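Local coordinates for octaprenyl Pyrophosphate Synthase (PDB 3TC1), which probably builds octaprenyl pyrophosphate by magnesium-dependent, trans-type head-to-tail condensation of isopentenyl pyrophosphate units onto an allylic pyrophosphate primer, at residues Y155-E168 with G189-D201. Numbering follows the deposited sequence.
With MG (magnesium ion), chain D.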
loop_
_atom_site.group_PDB
_atom_site.type_symbol
_atom_site.label_atom_id
_atom_site.label_comp_id
_atom_site.label_asym_id
_atom_site.label_seq_id
_atom_site.Cartn_x
_atom_site.Cartn_y
_atom_site.Cartn_z
ATOM N N TYR B 155 -14.555 -3.687 19.002
ATOM C CA TYR B 155 -14.701 -4.810 18.087
ATOM C C TYR B 155 -15.555 -4.391 16.894
ATOM O O TYR B 155 -15.186 -4.624 15.739
ATOM C CB TYR B 155 -15.369 -5.987 18.820
ATOM C CG TYR B 155 -15.810 -7.117 17.922
ATOM C CD1 TYR B 155 -14.888 -8.009 17.383
ATOM C CD2 TYR B 155 -17.156 -7.282 17.598
ATOM C CE1 TYR B 155 -15.296 -9.044 16.542
ATOM C CE2 TYR B 155 -17.576 -8.308 16.756
ATOM C CZ TYR B 155 -16.645 -9.182 16.233
ATOM O OH TYR B 155 -17.059 -10.189 15.392
ATOM N N TRP B 156 -16.697 -3.774 17.180
ATOM C CA TRP B 156 -17.610 -3.322 16.128
ATOM C C TRP B 156 -16.947 -2.312 15.195
ATOM O O TRP B 156 -17.176 -2.329 13.989
ATOM C CB TRP B 156 -18.866 -2.713 16.750
ATOM C CG TRP B 156 -19.743 -3.725 17.433
ATOM C CD1 TRP B 156 -20.257 -3.648 18.699
ATOM C CD2 TRP B 156 -20.217 -4.956 16.880
ATOM N NE1 TRP B 156 -21.023 -4.758 18.966
ATOM C CE2 TRP B 156 -21.016 -5.577 17.867
ATOM C CE3 TRP B 156 -20.048 -5.597 15.643
ATOM C CZ2 TRP B 156 -21.645 -6.808 17.658
ATOM C CZ3 TRP B 156 -20.675 -6.822 15.433
ATOM C CH2 TRP B 156 -21.464 -7.416 16.440
ATOM N N ARG B 157 -16.124 -1.436 15.757
ATOM C CA ARG B 157 -15.425 -0.438 14.952
ATOM C C ARG B 157 -14.456 -1.131 14.003
ATOM O O ARG B 157 -14.340 -0.764 12.830
ATOM C CB ARG B 157 -14.670 0.538 15.857
ATOM C CG ARG B 157 -13.936 1.621 15.090
ATOM C CD ARG B 157 -13.367 2.683 16.009
ATOM N NE ARG B 157 -12.700 3.737 15.250
ATOM C CZ ARG B 157 -12.218 4.853 15.784
ATOM N NH1 ARG B 157 -12.326 5.069 17.088
ATOM N NH2 ARG B 157 -11.624 5.754 15.013
ATOM N N ILE B 158 -13.764 -2.147 14.509
ATOM C CA ILE B 158 -12.817 -2.893 13.686
ATOM C C ILE B 158 -13.535 -3.636 12.563
ATOM O O ILE B 158 -13.099 -3.596 11.413
ATOM C CB ILE B 158 -12.015 -3.909 14.534
ATOM C CG1 ILE B 158 -11.117 -3.156 15.519
ATOM C CG2 ILE B 158 -11.202 -4.830 13.624
ATOM C CD1 ILE B 158 -10.379 -4.049 16.511
ATOM N N LEU B 159 -14.635 -4.310 12.894
ATOM C CA LEU B 159 -15.390 -5.047 11.883
ATOM C C LEU B 159 -15.865 -4.124 10.772
ATOM O O LEU B 159 -15.786 -4.466 9.589
ATOM C CB LEU B 159 -16.602 -5.750 12.505
ATOM C CG LEU B 159 -16.468 -7.273 12.585
ATOM C CD1 LEU B 159 -15.326 -7.598 13.528
ATOM C CD2 LEU B 159 -17.766 -7.923 13.066
ATOM N N GLU B 160 -16.366 -2.956 11.159
ATOM C CA GLU B 160 -16.856 -1.973 10.200
ATOM C C GLU B 160 -15.724 -1.439 9.316
ATOM O O GLU B 160 -15.868 -1.343 8.089
ATOM C CB GLU B 160 -17.525 -0.818 10.948
ATOM C CG GLU B 160 -18.815 -1.195 11.661
ATOM C CD GLU B 160 -19.157 -0.231 12.788
ATOM O OE1 GLU B 160 -18.646 0.907 12.767
ATOM O OE2 GLU B 160 -19.938 -0.604 13.690
ATOM N N ASP B 161 -14.601 -1.094 9.936
ATOM C CA ASP B 161 -13.461 -0.572 9.191
ATOM C C ASP B 161 -12.755 -1.597 8.316
ATOM O O ASP B 161 -12.446 -1.318 7.156
ATOM C CB ASP B 161 -12.434 0.054 10.141
ATOM C CG ASP B 161 -12.854 1.424 10.634
ATOM O OD1 ASP B 161 -13.761 2.021 10.020
ATOM O OD2 ASP B 161 -12.267 1.915 11.621
ATOM N N LYS B 162 -12.492 -2.783 8.862
ATOM C CA LYS B 162 -11.789 -3.816 8.104
ATOM C C LYS B 162 -12.609 -4.619 7.107
ATOM O O LYS B 162 -12.057 -5.137 6.136
ATOM C CB LYS B 162 -11.102 -4.805 9.049
ATOM C CG LYS B 162 -9.860 -4.275 9.728
ATOM C CD LYS B 162 -9.065 -5.409 10.361
ATOM C CE LYS B 162 -8.584 -6.398 9.305
ATOM N NZ LYS B 162 -7.866 -7.558 9.900
ATOM N N THR B 163 -13.915 -4.733 7.330
ATOM C CA THR B 163 -14.738 -5.527 6.427
ATOM C C THR B 163 -16.014 -4.911 5.870
ATOM O O THR B 163 -16.214 -4.888 4.658
ATOM C CB THR B 163 -15.151 -6.869 7.096
ATOM O OG1 THR B 163 -13.979 -7.609 7.457
ATOM C CG2 THR B 163 -15.998 -7.706 6.144
ATOM N N ALA B 164 -16.882 -4.432 6.749
ATOM C CA ALA B 164 -18.173 -3.899 6.327
ATOM C C ALA B 164 -18.175 -2.724 5.358
ATOM O O ALA B 164 -18.820 -2.789 4.312
ATOM C CB ALA B 164 -19.010 -3.562 7.552
ATOM N N HIS B 165 -17.474 -1.651 5.704
ATOM C CA HIS B 165 -17.438 -0.459 4.858
ATOM C C HIS B 165 -16.903 -0.655 3.445
ATOM O O HIS B 165 -17.324 0.039 2.525
ATOM C CB HIS B 165 -16.660 0.656 5.559
ATOM C CG HIS B 165 -17.414 1.289 6.688
ATOM N ND1 HIS B 165 -18.605 1.958 6.503
ATOM C CD2 HIS B 165 -17.160 1.333 8.017
ATOM C CE1 HIS B 165 -19.052 2.389 7.670
ATOM N NE2 HIS B 165 -18.195 2.023 8.605
ATOM N N PHE B 166 -15.970 -1.581 3.266
ATOM C CA PHE B 166 -15.426 -1.834 1.941
ATOM C C PHE B 166 -16.505 -2.462 1.051
ATOM O O PHE B 166 -16.671 -2.074 -0.111
ATOM C CB PHE B 166 -14.196 -2.740 2.051
ATOM C CG PHE B 166 -13.564 -3.086 0.734
ATOM C CD1 PHE B 166 -13.534 -2.165 -0.311
ATOM C CD2 PHE B 166 -12.961 -4.324 0.548
ATOM C CE1 PHE B 166 -12.909 -2.478 -1.523
ATOM C CE2 PHE B 166 -12.333 -4.644 -0.656
ATOM C CZ PHE B 166 -12.309 -3.717 -1.693
ATOM N N ILE B 167 -17.246 -3.429 1.586
ATOM C CA ILE B 167 -18.312 -4.055 0.803
ATOM C C ILE B 167 -19.373 -2.987 0.529
ATOM O O ILE B 167 -19.903 -2.884 -0.581
ATOM C CB ILE B 167 -18.935 -5.258 1.556
ATOM C CG1 ILE B 167 -17.877 -6.351 1.727
ATOM C CG2 ILE B 167 -20.132 -5.813 0.776
ATOM C CD1 ILE B 167 -18.324 -7.537 2.572
ATOM N N GLU B 168 -19.672 -2.186 1.544
ATOM C CA GLU B 168 -20.636 -1.102 1.394
ATOM C C GLU B 168 -20.191 -0.186 0.256
ATOM O O GLU B 168 -20.982 0.156 -0.627
ATOM C CB GLU B 168 -20.718 -0.282 2.681
ATOM C CG GLU B 168 -21.493 1.022 2.528
ATOM C CD GLU B 168 -21.426 1.898 3.764
ATOM O OE1 GLU B 168 -20.318 2.070 4.309
ATOM O OE2 GLU B 168 -22.475 2.425 4.183
ATOM N N GLY B 189 -25.032 -3.333 1.338
ATOM C CA GLY B 189 -23.637 -3.711 1.466
ATOM C C GLY B 189 -23.099 -3.656 2.885
ATOM O O GLY B 189 -22.394 -4.567 3.318
ATOM N N LEU B 190 -23.426 -2.594 3.617
ATOM C CA LEU B 190 -22.943 -2.437 4.988
ATOM C C LEU B 190 -23.453 -3.542 5.911
ATOM O O LEU B 190 -22.684 -4.145 6.666
ATOM C CB LEU B 190 -23.367 -1.078 5.551
ATOM C CG LEU B 190 -22.873 -0.763 6.965
ATOM C CD1 LEU B 190 -21.357 -0.584 6.941
ATOM C CD2 LEU B 190 -23.553 0.501 7.488
ATOM N N ASN B 191 -24.755 -3.800 5.861
ATOM C CA ASN B 191 -25.329 -4.832 6.708
ATOM C C ASN B 191 -24.879 -6.235 6.297
ATOM O O ASN B 191 -24.630 -7.074 7.152
ATOM C CB ASN B 191 -26.855 -4.712 6.714
ATOM C CG ASN B 191 -27.330 -3.471 7.458
ATOM O OD1 ASN B 191 -27.644 -2.444 6.853
ATOM N ND2 ASN B 191 -27.363 -3.556 8.781
ATOM N N PHE B 192 -24.770 -6.488 4.996
ATOM C CA PHE B 192 -24.311 -7.793 4.525
ATOM C C PHE B 192 -22.886 -8.007 5.026
ATOM O O PHE B 192 -22.521 -9.110 5.428
ATOM C CB PHE B 192 -24.307 -7.859 2.991
ATOM C CG PHE B 192 -23.726 -9.139 2.444
ATOM C CD1 PHE B 192 -24.539 -10.244 2.197
ATOM C CD2 PHE B 192 -22.354 -9.262 2.231
ATOM C CE1 PHE B 192 -23.994 -11.452 1.748
ATOM C CE2 PHE B 192 -21.801 -10.466 1.784
ATOM C CZ PHE B 192 -22.625 -11.563 1.544
ATOM N N GLY B 193 -22.085 -6.943 4.975
ATOM C CA GLY B 193 -20.703 -7.013 5.419
ATOM C C GLY B 193 -20.579 -7.299 6.905
ATOM O O GLY B 193 -19.688 -8.035 7.329
ATOM N N MET B 194 -21.464 -6.710 7.701
ATOM C CA MET B 194 -21.455 -6.935 9.144
ATOM C C MET B 194 -21.800 -8.401 9.418
ATOM O O MET B 194 -21.108 -9.078 10.177
ATOM C CB MET B 194 -22.478 -6.021 9.842
ATOM C CG MET B 194 -22.123 -4.527 9.816
ATOM S SD MET B 194 -20.542 -4.141 10.614
ATOM C CE MET B 194 -21.030 -4.072 12.337
ATOM N N ALA B 195 -22.870 -8.891 8.792
ATOM C CA ALA B 195 -23.279 -10.282 8.982
ATOM C C ALA B 195 -22.174 -11.227 8.508
ATOM O O ALA B 195 -21.851 -12.216 9.171
ATOM C CB ALA B 195 -24.559 -10.559 8.222
ATOM N N PHE B 196 -21.595 -10.904 7.358
ATOM C CA PHE B 196 -20.534 -11.712 6.776
ATOM C C PHE B 196 -19.347 -11.923 7.716
ATOM O O PHE B 196 -18.872 -13.043 7.872
ATOM C CB PHE B 196 -20.029 -11.074 5.480
ATOM C CG PHE B 196 -18.847 -11.783 4.885
ATOM C CD1 PHE B 196 -19.007 -12.993 4.214
ATOM C CD2 PHE B 196 -17.564 -11.266 5.035
ATOM C CE1 PHE B 196 -17.906 -13.679 3.705
ATOM C CE2 PHE B 196 -16.455 -11.946 4.528
ATOM C CZ PHE B 196 -16.631 -13.154 3.863
ATOM N N GLN B 197 -18.865 -10.853 8.337
ATOM C CA GLN B 197 -17.717 -10.978 9.228
ATOM C C GLN B 197 -18.065 -11.651 10.553
ATOM O O GLN B 197 -17.216 -12.304 11.159
ATOM C CB GLN B 197 -17.084 -9.613 9.494
ATOM C CG GLN B 197 -15.735 -9.695 10.209
ATOM C CD GLN B 197 -14.738 -10.568 9.466
ATOM O OE1 GLN B 197 -14.435 -10.327 8.295
ATOM N NE2 GLN B 197 -14.223 -11.591 10.141
ATOM N N ILE B 198 -19.299 -11.485 11.015
ATOM C CA ILE B 198 -19.704 -12.125 12.263
ATOM C C ILE B 198 -19.725 -13.642 12.032
ATOM O O ILE B 198 -19.218 -14.411 12.853
ATOM C CB ILE B 198 -21.097 -11.628 12.722
ATOM C CG1 ILE B 198 -20.999 -10.163 13.161
ATOM C CG2 ILE B 198 -21.604 -12.466 13.900
ATOM C CD1 ILE B 198 -22.351 -9.501 13.396
ATOM N N ILE B 199 -20.285 -14.061 10.898
ATOM C CA ILE B 199 -20.351 -15.480 10.556
ATOM C C ILE B 199 -18.939 -16.024 10.341
ATOM O O ILE B 199 -18.645 -17.183 10.655
ATOM C CB ILE B 199 -21.187 -15.721 9.270
ATOM C CG1 ILE B 199 -22.656 -15.378 9.531
ATOM C CG2 ILE B 199 -21.035 -17.165 8.803
ATOM C CD1 ILE B 199 -23.291 -16.162 10.671
ATOM N N ASP B 200 -18.063 -15.188 9.802
ATOM C CA ASP B 200 -16.696 -15.624 9.578
ATOM C C ASP B 200 -16.018 -15.857 10.924
ATOM O O ASP B 200 -15.310 -16.847 11.109
ATOM C CB ASP B 200 -15.913 -14.588 8.789
ATOM C CG ASP B 200 -14.492 -15.016 8.557
ATOM O OD1 ASP B 200 -14.271 -15.924 7.724
ATOM O OD2 ASP B 200 -13.602 -14.455 9.226
ATOM N N ASP B 201 -16.241 -14.948 11.868
ATOM C CA ASP B 201 -15.651 -15.103 13.195
ATOM C C ASP B 201 -16.265 -16.332 13.863
ATOM O O ASP B 201 -15.603 -17.046 14.617
ATOM C CB ASP B 201 -15.922 -13.863 14.056
ATOM C CG ASP B 201 -15.103 -12.655 13.621
ATOM O OD1 ASP B 201 -14.248 -12.809 12.719
ATOM O OD2 ASP B 201 -15.306 -11.554 14.192
HETATM MG MG MG D . -11.793 -15.448 10.090
HETATM O O HOH W 1 -13.086 -17.550 10.418
HETATM O O HOH W 2 -11.097 -16.456 8.153
HETATM O O HOH W 3 -12.363 -14.577 12.092
HETATM O O HOH W 4 -9.886 -16.205 11.247
HETATM O O HOH W 5 -10.821 -13.170 9.708
#
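With chi1 near trans (169°), the Y155 ring swings so that its hydroxyl reaches D201, while Q197, bent at chi2 (56°), turns its amide between T163 and the aspartates. Y155 OH donates to D201 OD2 at 2.5 Å, meeting the anti side of the carboxylate from the ring edge. T163 OG1 donates to Q197 OE1 at 2.9 Å from above the carbonyl plane. The other end of that amide, Q197 NE2, reaches D201 OD1 (2.9 Å) and, weakly, D200 OD2, so Q197 joins T163 to the acidic pair. D200 OD2 also binds magnesium at 2.2 Å, five waters completing six ligands; one of these waters donates to D201 OD1. L159 lays CG against Q197 CG (3.5 Å). Farther along, M194, bent at chi2 and chi3, sets SD against A164 CB (3.5 Å) and E160 CG, its methyl reaching W156. L190 CD1 lies over the imidazole face of H165, whose ND1 donates a hydrogen bond to E168 OE1, close to the ring plane. Where the antiparallel helices, inclined at 148°, meet at glycines, A164 CA comes to 4.1 Å from G193 CA and E168 CA to 4.0 Å from G189 CA. D200 and D201, in the sequence DDLLD, belong to the second aspartate-rich motif of the all-helical trans-prenyltransferase fold, which in this family binds pyrophosphate through magnesium, probably here too.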